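Local structure of exopolysaccharide biosynthesis protein (Pantoea stewartii subsp. stewartii DC283, 6TGF) at residues A361-N366 and T371-L376. The protein is a glycan biofilm-modifying enzyme, probably a hydrolase acting on exopolysaccharide, built on a parallel beta-helix like that of bacteriophage tailspikes. Sequence-based numbering, arbitrary orientation.
Sequences ACLRFN and TALSLL
A372 and L373 meet the ring of F365 inside the tailspike-like parallel beta-helix, where one coil turns from strand 356-366 into strand 373-378, which belongs to another sheet of the helix. A372, in the turn just before the second strand, lays its methyl over one face of the F365 ring: CB is 3.9 Å from the ring centroid and 16° off the normal, a CH-pi contact offset toward the rim. The nearest ring carbon is F365 CD1, 3.8 Å from A372 CB. With F365 CG beside the backbone N and anti to the carbonyl carbon (chi1 -54°), the ring is presented to both A372 and L373. V395 and C391, from the following coil, also pack on it, while F358 and I396 touch L373. The four side chains that meet here, L363 included, are buried and apolar. L373 opens the strand and reaches the far end of the same ring obliquely, its side chain crossing that of F365 at about a right angle: L373 CD1 lies 3.8 Å from F365 CZ and, more loosely, 4.4 Å from L363 CD1.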
loop_
_atom_site.group_PDB
_atom_site.type_symbol
_atom_site.label_atom_id
_atom_site.label_comp_id
_atom_site.label_asym_id
_atom_site.label_seq_id
_atom_site.Cartn_x
_atom_site.Cartn_y
_atom_site.Cartn_z
ATOM N N ALA B 361 5.964 10.847 -5.570
ATOM C CA ALA B 361 6.530 9.480 -5.662
ATOM C C ALA B 361 7.987 9.543 -6.132
ATOM O O ALA B 361 8.270 10.285 -7.086
ATOM C CB ALA B 361 5.690 8.636 -6.587
ATOM N N CYS B 362 8.873 8.783 -5.480
ATOM C CA CYS B 362 10.308 8.637 -5.845
ATOM C C CYS B 362 10.975 10.017 -5.895
ATOM O O CYS B 362 11.381 10.442 -6.994
ATOM C CB CYS B 362 10.441 7.898 -7.171
ATOM S SG CYS B 362 9.698 6.246 -7.131
ATOM N N LEU B 363 11.069 10.684 -4.740
ATOM C CA LEU B 363 11.680 12.032 -4.577
ATOM C C LEU B 363 12.846 11.943 -3.586
ATOM O O LEU B 363 12.631 11.426 -2.474
ATOM C CB LEU B 363 10.619 13.014 -4.067
ATOM C CG LEU B 363 9.327 13.104 -4.881
ATOM C CD1 LEU B 363 8.355 14.078 -4.233
ATOM C CD2 LEU B 363 9.605 13.512 -6.320
ATOM N N ARG B 364 14.028 12.428 -3.977
ATOM C CA ARG B 364 15.215 12.561 -3.088
ATOM C C ARG B 364 15.506 14.050 -2.872
ATOM O O ARG B 364 15.644 14.774 -3.876
ATOM C CB ARG B 364 16.433 11.844 -3.678
ATOM C CG ARG B 364 16.324 10.326 -3.673
ATOM C CD ARG B 364 17.667 9.629 -3.831
ATOM N NE ARG B 364 18.162 9.026 -2.595
ATOM C CZ ARG B 364 17.724 7.879 -2.075
ATOM N NH1 ARG B 364 16.759 7.195 -2.670
ATOM N NH2 ARG B 364 18.248 7.418 -0.952
ATOM N N PHE B 365 15.580 14.483 -1.610
ATOM C CA PHE B 365 15.948 15.863 -1.196
ATOM C C PHE B 365 17.338 15.836 -0.549
ATOM O O PHE B 365 17.449 15.430 0.623
ATOM C CB PHE B 365 14.885 16.440 -0.256
ATOM C CG PHE B 365 13.482 16.387 -0.804
ATOM C CD1 PHE B 365 13.110 17.183 -1.878
ATOM C CD2 PHE B 365 12.535 15.539 -0.253
ATOM C CE1 PHE B 365 11.820 17.131 -2.384
ATOM C CE2 PHE B 365 11.245 15.490 -0.759
ATOM C CZ PHE B 365 10.890 16.286 -1.824
ATOM N N ASN B 366 18.363 16.244 -1.302
ATOM C CA ASN B 366 19.779 16.292 -0.848
ATOM C C ASN B 366 20.186 17.753 -0.631
ATOM O O ASN B 366 20.100 18.532 -1.596
ATOM C CB ASN B 366 20.720 15.619 -1.850
ATOM C CG ASN B 366 20.418 14.151 -2.063
ATOM O OD1 ASN B 366 19.996 13.458 -1.140
ATOM N ND2 ASN B 366 20.640 13.667 -3.274
ATOM N N THR B 371 12.351 25.172 2.293
ATOM C CA THR B 371 11.248 24.195 2.502
ATOM C C THR B 371 11.115 23.344 1.233
ATOM O O THR B 371 10.704 23.905 0.206
ATOM C CB THR B 371 9.935 24.900 2.865
ATOM O OG1 THR B 371 10.141 25.656 4.059
ATOM C CG2 THR B 371 8.786 23.938 3.076
ATOM N N ALA B 372 11.452 22.052 1.301
ATOM C CA ALA B 372 11.479 21.126 0.142
ATOM C C ALA B 372 10.119 21.132 -0.569
ATOM O O ALA B 372 10.095 21.365 -1.790
ATOM C CB ALA B 372 11.869 19.736 0.589
ATOM N N LEU B 373 9.034 20.888 0.173
ATOM C CA LEU B 373 7.636 20.912 -0.338
ATOM C C LEU B 373 6.775 21.778 0.587
ATOM O O LEU B 373 6.807 21.543 1.811
ATOM C CB LEU B 373 7.092 19.481 -0.409
ATOM C CG LEU B 373 7.668 18.600 -1.518
ATOM C CD1 LEU B 373 7.222 17.155 -1.344
ATOM C CD2 LEU B 373 7.271 19.116 -2.894
ATOM N N SER B 374 6.037 22.733 0.012
ATOM C CA SER B 374 5.112 23.657 0.722
ATOM C C SER B 374 3.720 23.575 0.084
ATOM O O SER B 374 3.592 23.964 -1.093
ATOM C CB SER B 374 5.646 25.066 0.704
ATOM O OG SER B 374 4.768 25.949 1.387
ATOM N N LEU B 375 2.727 23.083 0.835
ATOM C CA LEU B 375 1.328 22.879 0.369
ATOM C C LEU B 375 0.377 23.756 1.193
ATOM O O LEU B 375 0.720 24.088 2.343
ATOM C CB LEU B 375 0.968 21.395 0.497
ATOM C CG LEU B 375 1.941 20.415 -0.160
ATOM C CD1 LEU B 375 1.494 18.980 0.064
ATOM C CD2 LEU B 375 2.093 20.697 -1.647
ATOM N N LEU B 376 -0.777 24.109 0.619
ATOM C CA LEU B 376 -1.785 25.013 1.238
ATOM C C LEU B 376 -3.190 24.422 1.067
ATOM O O LEU B 376 -3.511 23.975 -0.048
ATOM C CB LEU B 376 -1.678 26.391 0.576
ATOM C CG LEU B 376 -2.525 27.497 1.203
ATOM C CD1 LEU B 376 -2.102 27.772 2.639
ATOM C CD2 LEU B 376 -2.442 28.767 0.372
#